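Local coordinates for putative branched-chain amino acid transport system substrate-binding protein (Rhodopseudomonas palustris, PDB 3TX6) that probably serves as the periplasmic substrate-binding component of an ABC transporter, capturing aromatic acids related to p-coumaric acid in the cleft between its two lobes, at residues 21-26 / 76-81; 12-17 / 25-30; 172-177 / 197-202. All coordinates share one frame; numbering follows the deposited sequence.

Contact 1 of 3, residues 21-26 / 76-81; sequences AALGIP and SSVTPP. With ENO (3-(4-hydroxy-phenyl)pyruvic acid), chain D.
L23 and V78 meet with their side chains crossing at about a right angle, where the first helix of a periplasmic-binding-protein lobe, 21-29, passes the loop that runs into helix 79-92 at the ligand cleft. Branch CD2 of L23 touches V78 CG1 at 3.9 Å and also lies against the carbonyl of S77, 3.5 Å from L23 CD2 to S77 O. With CG set anti to its carbonyl carbon (chi1 -79°), L23 carries CD2 to the loop, while CD1 turns to G200 of the other lobe. A branched apolar residue suits this buried place, where F283 of helix 282-304 packs on it as well.

The CA atoms nearest each other are those of G24 and S77, 5.5 Å apart. The S77 hydroxyl lies over the glycine, its OG 3.3 Å from G24 CA, and a side chain on G24 would run close to that oxygen. Serine suits the other side because its buried OG is held by E27 OE1 and T15 N.

V78 stands at the N-cap of helix 79-92 and packs its CG1 against the carboxylate end of the ligand, 3.5 Å from ENO O1. T79 OG1 lies near ENO O4 and is also bonded to P101 O. The start of the helix holds the carboxylate through its backbone, and the helix dipole would probably help to steady the charge. That bond, T79 N to ENO O2 at 2.8 Å, is almost straight, with an N-H...O angle of 170°.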
loop_
_atom_site.group_PDB
_atom_site.type_symbol
_atom_site.label_atom_id
_atom_site.label_comp_id
_atom_site.label_asym_id
_atom_site.label_seq_id
_atom_site.Cartn_x
_atom_site.Cartn_y
_atom_site.Cartn_z
ATOM N N ALA A 21 2.648 -4.760 -12.419
ATOM C CA ALA A 21 3.907 -4.067 -12.677
ATOM C C ALA A 21 3.833 -2.576 -12.366
ATOM O O ALA A 21 4.847 -2.021 -11.987
ATOM C CB ALA A 21 4.391 -4.248 -14.149
ATOM N N ALA A 22 2.661 -1.944 -12.561
ATOM C CA ALA A 22 2.520 -0.514 -12.302
ATOM C C ALA A 22 2.659 -0.159 -10.841
ATOM O O ALA A 22 2.842 1.014 -10.521
ATOM C CB ALA A 22 1.217 0.058 -12.864
ATOM N N LEU A 23 2.551 -1.157 -9.971
ATOM C CA LEU A 23 2.774 -0.936 -8.537
ATOM C C LEU A 23 4.242 -1.145 -8.188
ATOM O O LEU A 23 4.830 -0.343 -7.456
ATOM C CB LEU A 23 1.896 -1.868 -7.690
ATOM C CG LEU A 23 0.434 -1.439 -7.547
ATOM C CD1 LEU A 23 -0.319 -1.461 -8.902
ATOM C CD2 LEU A 23 -0.278 -2.301 -6.508
ATOM N N GLY A 24 4.833 -2.222 -8.709
ATOM C CA GLY A 24 6.224 -2.487 -8.382
ATOM C C GLY A 24 7.288 -1.615 -9.047
ATOM O O GLY A 24 8.348 -1.376 -8.454
ATOM N N ILE A 25 7.053 -1.235 -10.304
ATOM C CA ILE A 25 8.015 -0.381 -10.986
ATOM C C ILE A 25 8.347 0.891 -10.187
ATOM O O ILE A 25 9.537 1.192 -9.967
ATOM C CB ILE A 25 7.595 -0.082 -12.446
ATOM C CG1 ILE A 25 7.830 -1.329 -13.305
ATOM C CG2 ILE A 25 8.385 1.106 -13.024
ATOM C CD1 ILE A 25 7.161 -1.309 -14.687
ATOM N N PRO A 26 7.331 1.611 -9.702
ATOM C CA PRO A 26 7.682 2.770 -8.894
ATOM C C PRO A 26 8.355 2.470 -7.554
ATOM O O PRO A 26 9.172 3.256 -7.054
ATOM C CB PRO A 26 6.317 3.460 -8.647
ATOM C CG PRO A 26 5.467 3.004 -9.799
ATOM C CD PRO A 26 5.894 1.594 -10.027
ATOM N N SER A 76 5.755 -7.632 -0.713
ATOM C CA SER A 76 5.872 -7.438 -2.145
ATOM C C SER A 76 4.885 -6.297 -2.495
ATOM O O SER A 76 4.552 -5.502 -1.651
ATOM C CB SER A 76 5.563 -8.783 -2.867
ATOM O OG SER A 76 5.563 -8.662 -4.288
ATOM N N SER A 77 4.435 -6.251 -3.758
ATOM C CA SER A 77 3.630 -5.138 -4.259
ATOM C C SER A 77 2.113 -5.337 -4.082
ATOM O O SER A 77 1.333 -4.391 -4.134
ATOM C CB SER A 77 3.928 -4.906 -5.751
ATOM O OG SER A 77 5.311 -4.591 -5.945
ATOM N N VAL A 78 1.708 -6.594 -4.000
ATOM C CA VAL A 78 0.302 -6.980 -3.907
ATOM C C VAL A 78 0.197 -8.043 -2.810
ATOM O O VAL A 78 1.220 -8.590 -2.370
ATOM C CB VAL A 78 -0.313 -7.403 -5.258
ATOM C CG1 VAL A 78 -0.498 -6.188 -6.168
ATOM C CG2 VAL A 78 0.527 -8.511 -5.918
ATOM N N THR A 79 -1.029 -8.263 -2.331
ATOM C CA THR A 79 -1.215 -9.058 -1.113
ATOM C C THR A 79 -0.745 -10.509 -1.188
ATOM O O THR A 79 -0.046 -10.937 -0.270
ATOM C CB THR A 79 -2.661 -8.942 -0.572
ATOM O OG1 THR A 79 -2.914 -7.557 -0.287
ATOM C CG2 THR A 79 -2.862 -9.794 0.671
ATOM N N PRO A 80 -1.071 -11.258 -2.253
ATOM C CA PRO A 80 -0.699 -12.687 -2.215
ATOM C C PRO A 80 0.824 -12.944 -2.054
ATOM O O PRO A 80 1.218 -13.720 -1.188
ATOM C CB PRO A 80 -1.296 -13.245 -3.532
ATOM C CG PRO A 80 -2.498 -12.357 -3.734
ATOM C CD PRO A 80 -1.967 -10.986 -3.374
ATOM N N PRO A 81 1.670 -12.280 -2.835
ATOM C CA PRO A 81 3.111 -12.519 -2.602
ATOM C C PRO A 81 3.608 -11.937 -1.245
ATOM O O PRO A 81 4.634 -12.372 -0.710
ATOM C CB PRO A 81 3.767 -11.825 -3.787
ATOM C CG PRO A 81 2.784 -10.814 -4.246
ATOM C CD PRO A 81 1.434 -11.446 -4.004
HETATM O O4 ENO D . -2.365 -5.127 -1.839
HETATM C C9 ENO D . -0.956 -2.103 -2.549
HETATM C C8 ENO D . -0.545 -1.009 -1.817
HETATM C C7 ENO D . -1.477 -0.141 -1.226
HETATM C C6 ENO D . -2.817 -0.463 -1.311
HETATM C C5 ENO D . -3.249 -1.552 -2.062
HETATM C C4 ENO D . -2.316 -2.402 -2.683
HETATM O O3 ENO D . -1.005 0.931 -0.479
HETATM C C3 ENO D . -2.767 -3.542 -3.552
HETATM C C2 ENO D . -2.829 -4.901 -2.969
HETATM C C1 ENO D . -3.332 -5.969 -3.822
HETATM O O2 ENO D . -3.337 -7.128 -3.358
HETATM O O1 ENO D . -3.757 -5.724 -4.991
#

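Contact 2 of 3, residues 12-17 / 25-30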
loop_
_atom_site.group_PDB
_atom_site.type_symbol
_atom_site.label_atom_id
_atom_site.label_comp_id
_atom_site.label_asym_id
_atom_site.label_seq_id
_atom_site.Cartn_x
_atom_site.Cartn_y
_atom_site.Cartn_z
ATOM N N ILE A 12 14.690 -6.854 -1.244
ATOM C CA ILE A 12 13.408 -6.327 -1.663
ATOM C C ILE A 12 12.870 -7.171 -2.806
ATOM O O ILE A 12 13.542 -7.324 -3.832
ATOM C CB ILE A 12 13.543 -4.876 -2.116
ATOM C CG1 ILE A 12 14.277 -4.070 -1.012
ATOM C CG2 ILE A 12 12.159 -4.287 -2.449
ATOM C CD1 ILE A 12 14.373 -2.583 -1.240
ATOM N N THR A 13 11.652 -7.702 -2.629
ATOM C CA THR A 13 10.949 -8.348 -3.722
ATOM C C THR A 13 9.705 -7.560 -4.047
ATOM O O THR A 13 8.886 -7.301 -3.169
ATOM C CB THR A 13 10.630 -9.866 -3.436
ATOM O OG1 THR A 13 10.095 -10.488 -4.639
ATOM C CG2 THR A 13 9.769 -10.108 -2.210
ATOM N N VAL A 14 9.605 -7.122 -5.307
ATOM C CA VAL A 14 8.471 -6.385 -5.762
ATOM C C VAL A 14 8.040 -6.870 -7.142
ATOM O O VAL A 14 8.689 -7.707 -7.757
ATOM C CB VAL A 14 8.765 -4.860 -5.771
ATOM C CG1 VAL A 14 8.818 -4.284 -4.358
ATOM C CG2 VAL A 14 10.010 -4.561 -6.597
ATOM N N THR A 15 6.905 -6.364 -7.589
ATOM C CA THR A 15 6.270 -6.855 -8.810
ATOM C C THR A 15 6.487 -5.858 -9.947
ATOM O O THR A 15 5.792 -4.827 -10.062
ATOM C CB THR A 15 4.769 -7.058 -8.579
ATOM O OG1 THR A 15 4.570 -7.879 -7.404
ATOM C CG2 THR A 15 4.115 -7.670 -9.863
ATOM N N THR A 16 7.450 -6.186 -10.794
ATOM C CA THR A 16 7.825 -5.308 -11.890
ATOM C C THR A 16 7.471 -5.896 -13.265
ATOM O O THR A 16 7.746 -5.268 -14.283
ATOM C CB THR A 16 9.293 -4.906 -11.829
ATOM O OG1 THR A 16 10.125 -6.069 -11.924
ATOM C CG2 THR A 16 9.591 -4.137 -10.587
ATOM N N THR A 17 6.862 -7.078 -13.272
ATOM C CA THR A 17 6.266 -7.691 -14.469
ATOM C C THR A 17 4.888 -8.259 -14.126
ATOM O O THR A 17 4.593 -8.474 -12.943
ATOM C CB THR A 17 7.122 -8.860 -15.020
ATOM O OG1 THR A 17 7.235 -9.899 -14.025
ATOM C CG2 THR A 17 8.481 -8.384 -15.444
ATOM N N ILE A 25 7.053 -1.235 -10.304
ATOM C CA ILE A 25 8.015 -0.381 -10.986
ATOM C C ILE A 25 8.347 0.891 -10.187
ATOM O O ILE A 25 9.537 1.192 -9.967
ATOM C CB ILE A 25 7.595 -0.082 -12.446
ATOM C CG1 ILE A 25 7.830 -1.329 -13.305
ATOM C CG2 ILE A 25 8.385 1.106 -13.024
ATOM C CD1 ILE A 25 7.161 -1.309 -14.687
ATOM N N PRO A 26 7.331 1.611 -9.702
ATOM C CA PRO A 26 7.682 2.770 -8.894
ATOM C C PRO A 26 8.355 2.470 -7.554
ATOM O O PRO A 26 9.172 3.256 -7.054
ATOM C CB PRO A 26 6.317 3.460 -8.647
ATOM C CG PRO A 26 5.467 3.004 -9.799
ATOM C CD PRO A 26 5.894 1.594 -10.027
ATOM N N GLU A 27 8.000 1.322 -6.988
ATOM C CA GLU A 27 8.658 0.870 -5.763
ATOM C C GLU A 27 10.141 0.643 -5.959
ATOM O O GLU A 27 10.965 1.052 -5.113
ATOM C CB GLU A 27 7.947 -0.379 -5.233
ATOM C CG GLU A 27 6.594 0.004 -4.674
ATOM C CD GLU A 27 5.593 -1.091 -4.361
ATOM O OE1 GLU A 27 5.812 -2.265 -4.641
ATOM O OE2 GLU A 27 4.521 -0.686 -3.833
ATOM N N ARG A 28 10.494 -0.016 -7.063
ATOM C CA ARG A 28 11.891 -0.239 -7.403
ATOM C C ARG A 28 12.580 1.088 -7.735
ATOM O O ARG A 28 13.681 1.352 -7.272
ATOM C CB ARG A 28 11.990 -1.199 -8.586
ATOM C CG ARG A 28 13.386 -1.312 -9.172
ATOM C CD ARG A 28 13.533 -2.589 -10.011
ATOM N NE ARG A 28 14.873 -2.716 -10.576
ATOM C CZ ARG A 28 15.268 -2.095 -11.686
ATOM N NH1 ARG A 28 16.516 -2.249 -12.128
ATOM N NH2 ARG A 28 14.410 -1.315 -12.341
ATOM N N ASN A 29 11.922 1.926 -8.519
ATOM C CA ASN A 29 12.531 3.194 -8.918
ATOM C C ASN A 29 12.772 4.125 -7.718
ATOM O O ASN A 29 13.713 4.906 -7.710
ATOM C CB ASN A 29 11.707 3.906 -9.975
ATOM C CG ASN A 29 11.772 3.260 -11.341
ATOM O OD1 ASN A 29 12.639 2.455 -11.613
ATOM N ND2 ASN A 29 10.850 3.649 -12.213
ATOM N N ALA A 30 11.928 4.051 -6.689
ATOM C CA ALA A 30 12.060 4.944 -5.575
ATOM C C ALA A 30 13.374 4.662 -4.816
ATOM O O ALA A 30 13.846 5.529 -4.052
ATOM C CB ALA A 30 10.864 4.791 -4.620
#
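This is a strand-against-helix packing contact, built from van der Waals touches without a hydrogen bond across it, between the end of strand 8-14 with its following loop and helix 21-29. It runs from a buried end at V14 and E27 to a more open one at T16, I25 and R28.

At the inner end V14 turns its CG1 onto the side chain of E27, meeting OE1 at 3.6 Å and the methylene CB of E27 at 4.1 Å. A beta-branched valine suits a strand and offers two methyls to the helix; the other, CG2, reaches R28 CB at 4.4 Å. E27 starts beside its backbone N (chi1 -71°) and is extended beyond CG (chi2 167°), which carries the carboxylate past the valine toward the loop after strand 72-75. There the buried OE1 has its polar mate in S77 OG, despite the apolar neighbour.

Strand, loop and helix make the first beta-alpha unit of the N-terminal lobe, whose central strands 41-49, 8-14 and 72-75 run parallel, as in periplasmic binding proteins. Threonines suit the loop because their hydroxyls can be tied down: T15 OG1 bonds D50 OD1, and T17 OG1 bonds D49 OD2.

Farther out, T16 places its methyl, anti to its own carbonyl carbon, over the backbone of I25, with T16 CG2 3.9 Å from I25 N. The isoleucine answers alongside, its CG1 4.1 Å from T16 CB and its CD1 4.0 Å from T16 O. From another direction the aliphatic part of R28 lies near the same methyl, but this holds for one of two conformers of the arginine and is uncertain.

Contact 3 of 3, residues 172-177 / 197-202; sequences FARPDT and GASGTA. With ENO (3-(4-hydroxy-phenyl)pyruvic acid), chain D.
The nearest CA atoms are those of R174 and A202, 6.8 Å apart, where a type I beta turn from A173 to D176 faces the bend that leads from strand 193-197 into helix 200-213. The turn is closed by D176 N to A173 O, while D176 OD2 accepts A173 N from well above the carboxylate plane.

F172 reaches across to two alanines: its CZ lies 3.8 Å from A198 CB, and its CE2 4.1 Å from A202 CB. CG sits between the backbone N and the carbonyl carbon (chi1 64°), which swings the ring over toward the bend; alanine suits both places because a single methyl fits against so broad a ring.

R174 and S199 meet chiefly through the ligand. Extended from CG to NE, the arginine presents the edge of its guanidinium to the carboxylate, R174 NH1 giving a bond of 2.7 Å to ENO O2 and R174 NH2 one of 2.9 Å to ENO O1. S199 OG bonds ENO O1 at 2.7 Å, so that oxygen is gripped from both segments. D145 pairs with R174 NE and helps to fix the turn of the guanidinium. A leucine in place of R174 would probably leave the ligand carboxylate without its two-pronged charged mate, and D145 without this salt bridge.

Strand 137-143 lies between strands 165-172 and 193-197 in the sheet of this lobe, and its Y143 touches both segments, meeting the F172 ring edge-to-face, packing on A198 and A202, and bonding S199 OG through its hydroxyl.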
loop_
_atom_site.group_PDB
_atom_site.type_symbol
_atom_site.label_atom_id
_atom_site.label_comp_id
_atom_site.label_asym_id
_atom_site.label_seq_id
_atom_site.Cartn_x
_atom_site.Cartn_y
_atom_site.Cartn_z
ATOM N N PHE A 172 -14.315 -10.674 -8.891
ATOM C CA PHE A 172 -13.618 -11.064 -10.140
ATOM C C PHE A 172 -12.202 -11.438 -9.759
ATOM O O PHE A 172 -11.761 -11.053 -8.656
ATOM C CB PHE A 172 -13.655 -9.968 -11.200
ATOM C CG PHE A 172 -12.943 -8.686 -10.856
ATOM C CD1 PHE A 172 -13.478 -7.774 -9.961
ATOM C CD2 PHE A 172 -11.752 -8.347 -11.503
ATOM C CE1 PHE A 172 -12.853 -6.557 -9.724
ATOM C CE2 PHE A 172 -11.124 -7.133 -11.258
ATOM C CZ PHE A 172 -11.680 -6.222 -10.385
ATOM N N ALA A 173 -11.543 -12.215 -10.630
ATOM C CA ALA A 173 -10.134 -12.576 -10.472
ATOM C C ALA A 173 -9.197 -11.556 -11.116
ATOM O O ALA A 173 -9.557 -10.896 -12.117
ATOM C CB ALA A 173 -9.877 -13.961 -11.016
ATOM N N ARG A 174 -8.013 -11.384 -10.488
ATOM C CA ARG A 174 -7.013 -10.413 -10.952
ATOM C C ARG A 174 -6.790 -10.432 -12.467
ATOM O O ARG A 174 -6.704 -9.371 -13.090
ATOM C CB ARG A 174 -5.661 -10.607 -10.236
ATOM C CG ARG A 174 -5.710 -10.215 -8.776
ATOM C CD ARG A 174 -4.426 -10.559 -8.020
ATOM N NE ARG A 174 -4.679 -10.297 -6.607
ATOM C CZ ARG A 174 -4.358 -9.176 -5.967
ATOM N NH1 ARG A 174 -4.716 -9.049 -4.716
ATOM N NH2 ARG A 174 -3.684 -8.186 -6.567
ATOM N N PRO A 175 -6.652 -11.628 -13.051
ATOM C CA PRO A 175 -6.372 -11.704 -14.491
ATOM C C PRO A 175 -7.536 -11.407 -15.462
ATOM O O PRO A 175 -7.335 -11.438 -16.668
ATOM C CB PRO A 175 -5.918 -13.150 -14.681
ATOM C CG PRO A 175 -5.652 -13.697 -13.343
ATOM C CD PRO A 175 -6.542 -12.954 -12.408
ATOM N N ASP A 176 -8.731 -11.136 -14.957
ATOM C CA ASP A 176 -9.888 -10.941 -15.843
ATOM C C ASP A 176 -9.818 -9.641 -16.613
ATOM O O ASP A 176 -9.490 -8.580 -16.069
ATOM C CB ASP A 176 -11.191 -10.966 -14.994
ATOM C CG ASP A 176 -11.450 -12.332 -14.316
ATOM O OD1 ASP A 176 -10.683 -13.275 -14.565
ATOM O OD2 ASP A 176 -12.418 -12.462 -13.519
ATOM N N THR A 177 -10.165 -9.702 -17.895
ATOM C CA THR A 177 -10.252 -8.469 -18.691
ATOM C C THR A 177 -11.691 -8.014 -18.959
ATOM O O THR A 177 -11.894 -6.994 -19.623
ATOM C CB THR A 177 -9.552 -8.679 -20.001
ATOM O OG1 THR A 177 -10.089 -9.885 -20.545
ATOM C CG2 THR A 177 -8.024 -8.829 -19.757
ATOM N N GLY A 197 -13.037 -2.936 -4.937
ATOM C CA GLY A 197 -11.910 -3.528 -4.137
ATOM C C GLY A 197 -10.867 -4.206 -5.031
ATOM O O GLY A 197 -10.834 -5.426 -5.220
ATOM N N ALA A 198 -10.013 -3.387 -5.624
ATOM C CA ALA A 198 -9.070 -3.890 -6.578
ATOM C C ALA A 198 -7.864 -2.931 -6.560
ATOM O O ALA A 198 -7.746 -2.088 -5.671
ATOM C CB ALA A 198 -9.733 -4.002 -7.946
ATOM N N SER A 199 -6.960 -3.077 -7.525
ATOM C CA SER A 199 -5.724 -2.294 -7.551
ATOM C C SER A 199 -5.225 -2.241 -8.979
ATOM O O SER A 199 -5.599 -3.064 -9.808
ATOM C CB SER A 199 -4.667 -2.927 -6.666
ATOM O OG SER A 199 -4.335 -4.224 -7.116
ATOM N N GLY A 200 -4.400 -1.242 -9.246
ATOM C CA GLY A 200 -3.771 -1.049 -10.536
ATOM C C GLY A 200 -4.739 -0.998 -11.672
ATOM O O GLY A 200 -5.772 -0.295 -11.595
ATOM N N THR A 201 -4.391 -1.711 -12.740
ATOM C CA THR A 201 -5.132 -1.583 -13.990
ATOM C C THR A 201 -6.516 -2.191 -13.771
ATOM O O THR A 201 -7.501 -1.644 -14.237
ATOM C CB THR A 201 -4.345 -2.172 -15.199
ATOM O OG1 THR A 201 -4.048 -3.553 -14.990
ATOM C CG2 THR A 201 -3.064 -1.416 -15.371
ATOM N N ALA A 202 -6.592 -3.235 -12.941
ATOM C CA ALA A 202 -7.879 -3.840 -12.627
ATOM C C ALA A 202 -8.860 -2.897 -11.891
ATOM O O ALA A 202 -10.074 -3.049 -12.051
ATOM C CB ALA A 202 -7.639 -5.119 -11.850
HETATM O O4 ENO D . -2.365 -5.127 -1.839
HETATM C C9 ENO D . -0.956 -2.103 -2.549
HETATM C C8 ENO D . -0.545 -1.009 -1.817
HETATM C C7 ENO D . -1.477 -0.141 -1.226
HETATM C C6 ENO D . -2.817 -0.463 -1.311
HETATM C C5 ENO D . -3.249 -1.552 -2.062
HETATM C C4 ENO D . -2.316 -2.402 -2.683
HETATM O O3 ENO D . -1.005 0.931 -0.479
HETATM C C3 ENO D . -2.767 -3.542 -3.552
HETATM C C2 ENO D . -2.829 -4.901 -2.969
HETATM C C1 ENO D . -3.332 -5.969 -3.822
HETATM O O2 ENO D . -3.337 -7.128 -3.358
HETATM O O1 ENO D . -3.757 -5.724 -4.991
#

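In the fold
From the N terminus, contact 2 comes first and closes a short loop, bringing helix 21-29 back onto the end of strand 8-14. Contact 1 starts from the same helix, sharing I25 and P26 with it, and closes a longer loop through strand 41-49 and helix 54-67. The two touch directly and together tie strand 8-14, helix 21-29 and the loop leading into helix 79-92. Contact 3 follows in series in the other lobe, joining the ends of strands 165-172 and 193-197. It meets contact 1 across the cleft, where P80 and V78 pack on R174, L23 reaches G200, and both bind ENO. Contact 2 stays about 8 Å from contact 3 at the nearest atoms.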